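LPXTG cell wall anchor domain-containing protein (Lactobacillus rhamnosus, PDB 7CBS) serves as the basal pilin of the sortase-assembled SpaCBA pilus, where it probably anchors the fibre to the cell wall and contributes to adhesion. Local coordinates at residues T69-T74 with S105-Q110; T94-S99 with N151-M156. All coordinates share one frame; numbering follows the deposited sequence.

Contact 1: residues T69-T74 with S105-Q110; sequences TVYDVT and SSLIAQ
T69 and L107 meet because both send a carbon anti to the backbone N: CG2 in T69 and CG in L107 (chi1 -155°). The threonine methyl CG2 then lies 3.6 Å from L107 CG, the two side chains crossing at about a right angle. The same T69 rotamer sets OG1 on its other branch, beside the backbone N, where Q110 NE2 reaches it at 2.6 Å from the end of an extended chain. The bond is somewhat bent, and the hydroxyl lies tilted from the amide plane; T140 OG1 is a second hydrogen-bonding partner of this threonine oxygen. On the same face of the sheet, Y71 turns CE2 to within 3.9 Å of L107 CG, and S106 OG sits at the ring edge, although that hydroxyl is hydrogen-bonded to A103 O. On the opposite face, V70 CG1 rests 4.0 Å from A109 CB and also touches I108 CB, an apolar patch that F121 and F137 extend.

The backbone ladder explains the spacing. V70 donates to A109 O at 3.1 Å and accepts from I108 N at 3.0 Å, so a single residue faces two, while D72 N bonds S106 O. Beyond the ladder, D72 OD1 accepts from T74 N, an Asx turn leading into helix 74-84, and also from T74 OG1 at 2.5 Å. With local axes 165° apart, the arrangement is an antiparallel strand pair interrupted by a classic beta bulge: I108 and A109 lie opposite V70, and the pair belongs to the mixed sheet of a Gram-positive pilin domain.

Contact 2: residues T94-S99 with N151-M156; sequences TLSQDS and NLVVVM
L95 lays its CB 3.6 Å from CG2 of V153, joining the last part of helix 88-95 to strand 152-155. This is helix-on-sheet packing in a pilin domain, and in the loop that follows the helix the side-chain amide of N151 bridges the S96 carbonyl and the D98 carboxylate. Only the root of the L95 side chain is used here. Farther out, it packs among F77 and L80 of helix 74-84 and the loop residue Y100, so one leucine joins the strand, helix 74-84 and the loop at Y100.

S96 comes next and meets 151-156 in two ways. Its OG lies 3.3 Å from the same V153 methyl, a van der Waals contact, while its hydrogen bond runs back to Q92 O within the helix. V153 offers that methyl because CG2 stands beside the backbone N and anti to the carbonyl carbon, with CG1 taking the place anti to N (chi1 171°). The carbonyl of S96 then accepts a nearly straight bond from N151 ND2 at 2.7 Å, the donor standing above the carbonyl plane instead of on a lone pair.

Past Q97 the chain turns, and D98 brings its carboxylate across the asparagine at about a right angle. The two flat groups are 46° apart. With S96 O and D98 OD1 both bound, ND2 spends its two N-H bonds on acceptors close to the plane of its own amide, which should fix the rotation of that amide; the carboxylate charge would probably strengthen the grip. L136 and K138 of strand 131-141 touch N151 from the sheet. OD1 of D98 receives N151 ND2 at 2.9 Å, nearly in line with its own C-O bond.

Contacts 1 and 2 illustrate how one strand can lie between two contacts: their centres are 12 Å apart, and strand 131-141 bonds through its backbone to T69, Y71 and V73 of segment 69-74 and to L152, V154 and M156 of segment 151-156. The two contacts also touch directly, V73 CG2 lying 3.6 Å from L95 CD1, with Y100 packing on both residues. Along the chain the order is 69-74, 94-99, 105-110, 151-156, so the segments of the two contacts alternate. The magnesium ion, bound at T28 and D123, is about 12 Å from the side chain of I108 in contact 1.

Contact 1: residues T69-T74 with S105-Q110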
ATOM      1  N   THR A  69       5.777   1.710 -17.309  1.00 59.61           N
ATOM      2  CA  THR A  69       4.736   0.664 -17.478  1.00 60.54           C
ATOM      3  C   THR A  69       5.171  -0.564 -16.672  1.00 59.25           C
ATOM      4  O   THR A  69       6.353  -0.948 -16.787  1.00 58.77           O
ATOM      5  CB  THR A  69       4.525   0.355 -18.967  1.00 63.11           C
ATOM      6  OG1 THR A  69       4.283   1.587 -19.649  1.00 65.24           O
ATOM      7  CG2 THR A  69       3.383  -0.606 -19.234  1.00 63.99           C
ATOM      8  N   VAL A  70       4.255  -1.143 -15.889  1.00 59.15           N
ATOM      9  CA  VAL A  70       4.507  -2.345 -15.037  1.00 58.12           C
ATOM     10  C   VAL A  70       3.758  -3.535 -15.651  1.00 58.84           C
ATOM     11  O   VAL A  70       2.564  -3.379 -15.976  1.00 61.18           O
ATOM     12  CB  VAL A  70       4.125  -2.108 -13.559  1.00 58.45           C
ATOM     13  CG1 VAL A  70       2.658  -1.726 -13.378  1.00 60.24           C
ATOM     14  CG2 VAL A  70       4.473  -3.307 -12.687  1.00 58.04           C
ATOM     15  N   TYR A  71       4.456  -4.661 -15.834  1.00 58.87           N
ATOM     16  CA  TYR A  71       3.929  -5.924 -16.416  1.00 59.33           C
ATOM     17  C   TYR A  71       4.056  -7.053 -15.391  1.00 56.71           C
ATOM     18  O   TYR A  71       5.056  -7.077 -14.659  1.00 52.66           O
ATOM     19  CB  TYR A  71       4.704  -6.321 -17.676  1.00 61.89           C
ATOM     20  CG  TYR A  71       4.796  -5.261 -18.743  1.00 64.64           C
ATOM     21  CD1 TYR A  71       5.757  -4.266 -18.680  1.00 65.41           C
ATOM     22  CD2 TYR A  71       3.939  -5.267 -19.830  1.00 68.26           C
ATOM     23  CE1 TYR A  71       5.850  -3.290 -19.660  1.00 67.35           C
ATOM     24  CE2 TYR A  71       4.029  -4.309 -20.826  1.00 71.10           C
ATOM     25  CZ  TYR A  71       4.985  -3.311 -20.739  1.00 70.14           C
ATOM     26  OH  TYR A  71       5.075  -2.355 -21.708  1.00 73.13           O
ATOM     27  N   ASP A  72       3.075  -7.958 -15.367  1.00 61.14           N
ATOM     28  CA  ASP A  72       3.107  -9.241 -14.613  1.00 61.49           C
ATOM     29  C   ASP A  72       3.926 -10.250 -15.420  1.00 62.20           C
ATOM     30  O   ASP A  72       3.468 -10.613 -16.517  1.00 66.81           O
ATOM     31  CB  ASP A  72       1.685  -9.734 -14.326  1.00 64.14           C
ATOM     32  CG  ASP A  72       1.604 -11.140 -13.749  1.00 66.36           C
ATOM     33  OD1 ASP A  72       2.564 -11.562 -13.062  1.00 63.08           O
ATOM     34  OD2 ASP A  72       0.576 -11.812 -13.994  1.00 73.56           O
ATOM     35  N   VAL A  73       5.088 -10.674 -14.907  1.00 60.72           N
ATOM     36  CA  VAL A  73       5.988 -11.668 -15.575  1.00 60.44           C
ATOM     37  C   VAL A  73       6.124 -12.922 -14.698  1.00 58.35           C
ATOM     38  O   VAL A  73       7.088 -13.683 -14.912  1.00 63.13           O
ATOM     39  CB  VAL A  73       7.369 -11.054 -15.899  1.00 60.69           C
ATOM     40  CG1 VAL A  73       7.241  -9.788 -16.729  1.00 61.98           C
ATOM     41  CG2 VAL A  73       8.205 -10.783 -14.650  1.00 59.06           C
ATOM     42  N   THR A  74       5.172 -13.155 -13.788  1.00 56.64           N
ATOM     43  CA  THR A  74       5.223 -14.210 -12.735  1.00 55.26           C
ATOM     44  C   THR A  74       5.434 -15.600 -13.354  1.00 57.08           C
ATOM     45  O   THR A  74       6.372 -16.301 -12.916  1.00 57.07           O
ATOM     46  CB  THR A  74       3.954 -14.217 -11.874  1.00 54.38           C
ATOM     47  OG1 THR A  74       3.787 -12.920 -11.299  1.00 52.09           O
ATOM     48  CG2 THR A  74       4.008 -15.255 -10.772  1.00 54.71           C
ATOM     49  N   SER A 105      -1.621  -9.078 -22.390  1.00 89.07           N
ATOM     50  CA  SER A 105      -2.612  -9.155 -21.280  1.00 85.57           C
ATOM     51  C   SER A 105      -1.919  -9.103 -19.912  1.00 78.28           C
ATOM     52  O   SER A 105      -2.625  -9.207 -18.892  1.00 78.01           O
ATOM     53  CB  SER A 105      -3.461 -10.395 -21.408  1.00 87.36           C
ATOM     54  OG  SER A 105      -4.839 -10.092 -21.238  1.00 90.63           O
ATOM     55  N   SER A 106      -0.595  -8.905 -19.879  1.00 73.20           N
ATOM     56  CA  SER A 106       0.244  -8.834 -18.651  1.00 67.68           C
ATOM     57  C   SER A 106       0.383  -7.383 -18.156  1.00 65.47           C
ATOM     58  O   SER A 106       0.699  -7.206 -16.967  1.00 60.09           O
ATOM     59  CB  SER A 106       1.595  -9.460 -18.893  1.00 66.14           C
ATOM     60  OG  SER A 106       2.362  -8.700 -19.814  1.00 66.76           O
ATOM     61  N   LEU A 107       0.162  -6.393 -19.026  1.00 68.03           N
ATOM     62  CA  LEU A 107       0.235  -4.942 -18.699  1.00 68.75           C
ATOM     63  C   LEU A 107      -0.801  -4.629 -17.613  1.00 68.38           C
ATOM     64  O   LEU A 107      -2.002  -4.857 -17.862  1.00 70.93           O
ATOM     65  CB  LEU A 107      -0.007  -4.112 -19.965  1.00 71.48           C
ATOM     66  CG  LEU A 107       0.588  -2.704 -19.956  1.00 72.41           C
ATOM     67  CD1 LEU A 107       0.617  -2.119 -21.364  1.00 75.86           C
ATOM     68  CD2 LEU A 107      -0.176  -1.783 -19.013  1.00 72.58           C
ATOM     69  N   ILE A 108      -0.341  -4.143 -16.454  1.00 66.75           N
ATOM     70  CA  ILE A 108      -1.185  -3.862 -15.253  1.00 68.29           C
ATOM     71  C   ILE A 108      -1.558  -2.377 -15.247  1.00 69.92           C
ATOM     72  O   ILE A 108      -2.771  -2.073 -15.209  1.00 73.63           O
ATOM     73  CB  ILE A 108      -0.461  -4.270 -13.954  1.00 67.24           C
ATOM     74  CG1 ILE A 108      -0.051  -5.747 -13.977  1.00 65.87           C
ATOM     75  CG2 ILE A 108      -1.303  -3.902 -12.737  1.00 68.57           C
ATOM     76  CD1 ILE A 108      -0.176  -6.481 -12.656  1.00 65.79           C
ATOM     77  N   ALA A 109      -0.553  -1.493 -15.265  1.00 68.08           N
ATOM     78  CA  ALA A 109      -0.716  -0.030 -15.102  1.00 66.66           C
ATOM     79  C   ALA A 109       0.390   0.730 -15.844  1.00 66.13           C
ATOM     80  O   ALA A 109       1.524   0.215 -15.918  1.00 63.84           O
ATOM     81  CB  ALA A 109      -0.718   0.311 -13.634  1.00 65.25           C
ATOM     82  N   GLN A 110       0.052   1.917 -16.355  1.00 69.33           N
ATOM     83  CA  GLN A 110       0.973   2.882 -17.013  1.00 70.18           C
ATOM     84  C   GLN A 110       0.879   4.210 -16.255  1.00 70.88           C
ATOM     85  O   GLN A 110      -0.234   4.763 -16.180  1.00 73.02           O
ATOM     86  CB  GLN A 110       0.600   3.027 -18.490  1.00 74.52           C
ATOM     87  CG  GLN A 110       1.646   3.755 -19.322  1.00 75.60           C
ATOM     88  CD  GLN A 110       1.561   3.379 -20.781  1.00 79.10           C
ATOM     89  OE1 GLN A 110       0.540   3.586 -21.434  1.00 82.81           O
ATOM     90  NE2 GLN A 110       2.644   2.824 -21.303  1.00 78.39           N
TER

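Contact 2: residues T94-S99 with N151-M156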
ATOM      1  N   THR A  94      17.468 -11.864 -17.749  1.00 69.74           N
ATOM      2  CA  THR A  94      16.849 -12.379 -19.002  1.00 71.68           C
ATOM      3  C   THR A  94      15.537 -11.629 -19.275  1.00 70.33           C
ATOM      4  O   THR A  94      15.335 -11.200 -20.431  1.00 73.64           O
ATOM      5  CB  THR A  94      16.651 -13.899 -18.935  1.00 72.79           C
ATOM      6  OG1 THR A  94      17.942 -14.507 -18.876  1.00 76.52           O
ATOM      7  CG2 THR A  94      15.892 -14.452 -20.121  1.00 74.73           C
ATOM      8  N   LEU A  95      14.687 -11.467 -18.255  1.00 65.97           N
ATOM      9  CA  LEU A  95      13.361 -10.803 -18.380  1.00 65.04           C
ATOM     10  C   LEU A  95      13.515  -9.275 -18.404  1.00 65.06           C
ATOM     11  O   LEU A  95      12.518  -8.599 -18.708  1.00 64.47           O
ATOM     12  CB  LEU A  95      12.455 -11.236 -17.221  1.00 62.00           C
ATOM     13  CG  LEU A  95      11.798 -12.608 -17.346  1.00 61.84           C
ATOM     14  CD1 LEU A  95      10.691 -12.739 -16.317  1.00 59.36           C
ATOM     15  CD2 LEU A  95      11.254 -12.844 -18.752  1.00 64.35           C
ATOM     16  N   SER A  96      14.703  -8.753 -18.072  1.00 67.11           N
ATOM     17  CA  SER A  96      15.040  -7.303 -18.110  1.00 66.97           C
ATOM     18  C   SER A  96      15.513  -6.898 -19.513  1.00 72.45           C
ATOM     19  O   SER A  96      15.649  -5.683 -19.752  1.00 76.34           O
ATOM     20  CB  SER A  96      16.078  -6.955 -17.072  1.00 65.04           C
ATOM     21  OG  SER A  96      15.524  -6.971 -15.760  1.00 60.62           O
ATOM     22  N   GLN A  97      15.759  -7.865 -20.405  1.00 77.17           N
ATOM     23  CA  GLN A  97      16.266  -7.619 -21.783  1.00 82.01           C
ATOM     24  C   GLN A  97      15.156  -6.992 -22.637  1.00 83.40           C
ATOM     25  O   GLN A  97      13.972  -7.256 -22.356  1.00 81.98           O
ATOM     26  CB  GLN A  97      16.766  -8.917 -22.420  1.00 85.86           C
ATOM     27  CG  GLN A  97      17.912  -9.580 -21.670  1.00 87.28           C
ATOM     28  CD  GLN A  97      19.045  -8.629 -21.371  1.00 88.98           C
ATOM     29  OE1 GLN A  97      19.028  -7.896 -20.384  1.00 86.15           O
ATOM     30  NE2 GLN A  97      20.053  -8.647 -22.226  1.00 93.81           N
ATOM     31  N   ASP A  98      15.541  -6.204 -23.645  1.00 85.90           N
ATOM     32  CA  ASP A  98      14.615  -5.566 -24.620  1.00 87.80           C
ATOM     33  C   ASP A  98      14.114  -6.621 -25.614  1.00 91.53           C
ATOM     34  O   ASP A  98      13.130  -6.335 -26.322  1.00 94.77           O
ATOM     35  CB  ASP A  98      15.279  -4.383 -25.332  1.00 89.92           C
ATOM     36  CG  ASP A  98      15.264  -3.090 -24.532  1.00 86.48           C
ATOM     37  OD1 ASP A  98      14.739  -3.097 -23.408  1.00 80.92           O
ATOM     38  OD2 ASP A  98      15.767  -2.076 -25.053  1.00 89.59           O
ATOM     39  N   SER A  99      14.774  -7.784 -25.672  1.00 93.69           N
ATOM     40  CA  SER A  99      14.337  -8.977 -26.444  1.00 96.63           C
ATOM     41  C   SER A  99      12.956  -9.428 -25.955  1.00 93.91           C
ATOM     42  O   SER A  99      12.032  -9.504 -26.789  1.00 95.06           O
ATOM     43  CB  SER A  99      15.343 -10.095 -26.339  1.00 97.94           C
ATOM     44  OG  SER A  99      16.632  -9.655 -26.737  1.00101.84           O
ATOM     45  N   ASN A 151      15.356  -1.524 -17.590  1.00 68.57           N
ATOM     46  CA  ASN A 151      14.173  -2.311 -17.154  1.00 65.36           C
ATOM     47  C   ASN A 151      14.517  -2.984 -15.820  1.00 62.90           C
ATOM     48  O   ASN A 151      15.687  -3.360 -15.639  1.00 64.22           O
ATOM     49  CB  ASN A 151      13.746  -3.346 -18.198  1.00 66.94           C
ATOM     50  CG  ASN A 151      13.658  -2.793 -19.606  1.00 69.15           C
ATOM     51  OD1 ASN A 151      13.081  -1.734 -19.826  1.00 68.46           O
ATOM     52  ND2 ASN A 151      14.209  -3.514 -20.571  1.00 71.30           N
ATOM     53  N   LEU A 152      13.542  -3.118 -14.918  1.00 59.25           N
ATOM     54  CA  LEU A 152      13.714  -3.723 -13.569  1.00 57.13           C
ATOM     55  C   LEU A 152      12.694  -4.846 -13.392  1.00 55.37           C
ATOM     56  O   LEU A 152      11.485  -4.582 -13.556  1.00 56.55           O
ATOM     57  CB  LEU A 152      13.513  -2.654 -12.489  1.00 57.14           C
ATOM     58  CG  LEU A 152      14.648  -1.653 -12.290  1.00 58.60           C
ATOM     59  CD1 LEU A 152      14.198  -0.557 -11.336  1.00 58.10           C
ATOM     60  CD2 LEU A 152      15.911  -2.333 -11.768  1.00 59.65           C
ATOM     61  N   VAL A 153      13.173  -6.056 -13.095  1.00 54.54           N
ATOM     62  CA  VAL A 153      12.334  -7.233 -12.731  1.00 52.50           C
ATOM     63  C   VAL A 153      12.397  -7.394 -11.211  1.00 50.99           C
ATOM     64  O   VAL A 153      13.486  -7.697 -10.697  1.00 51.28           O
ATOM     65  CB  VAL A 153      12.794  -8.507 -13.466  1.00 53.45           C
ATOM     66  CG1 VAL A 153      12.081  -9.737 -12.932  1.00 52.22           C
ATOM     67  CG2 VAL A 153      12.600  -8.389 -14.975  1.00 55.13           C
ATOM     68  N   VAL A 154      11.269  -7.182 -10.534  1.00 50.11           N
ATOM     69  CA  VAL A 154      11.156  -7.186  -9.046  1.00 50.07           C
ATOM     70  C   VAL A 154      10.387  -8.440  -8.624  1.00 49.81           C
ATOM     71  O   VAL A 154       9.276  -8.660  -9.159  1.00 50.57           O
ATOM     72  CB  VAL A 154      10.464  -5.910  -8.532  1.00 50.88           C
ATOM     73  CG1 VAL A 154      10.430  -5.857  -7.009  1.00 52.27           C
ATOM     74  CG2 VAL A 154      11.103  -4.660  -9.110  1.00 51.20           C
ATOM     75  N   VAL A 155      10.957  -9.210  -7.697  1.00 48.30           N
ATOM     76  CA  VAL A 155      10.347 -10.444  -7.129  1.00 49.18           C
ATOM     77  C   VAL A 155       9.747 -10.101  -5.763  1.00 50.08           C
ATOM     78  O   VAL A 155      10.448  -9.478  -4.942  1.00 52.01           O
ATOM     79  CB  VAL A 155      11.388 -11.576  -7.030  1.00 49.82           C
ATOM     80  CG1 VAL A 155      10.765 -12.861  -6.509  1.00 50.65           C
ATOM     81  CG2 VAL A 155      12.086 -11.816  -8.368  1.00 49.23           C
ATOM     82  N   MET A 156       8.492 -10.486  -5.536  1.00 50.73           N
ATOM     83  CA  MET A 156       7.796 -10.308  -4.237  1.00 51.98           C
ATOM     84  C   MET A 156       8.283 -11.398  -3.278  1.00 53.35           C
ATOM     85  O   MET A 156       7.555 -12.386  -3.067  1.00 54.23           O
ATOM     86  CB  MET A 156       6.275 -10.350  -4.422  1.00 52.50           C
ATOM     87  CG  MET A 156       5.758  -9.223  -5.303  1.00 52.46           C
ATOM     88  SD  MET A 156       6.070  -7.579  -4.597  1.00 53.85           S
ATOM     89  CE  MET A 156       6.811  -6.732  -5.998  1.00 51.14           C
TER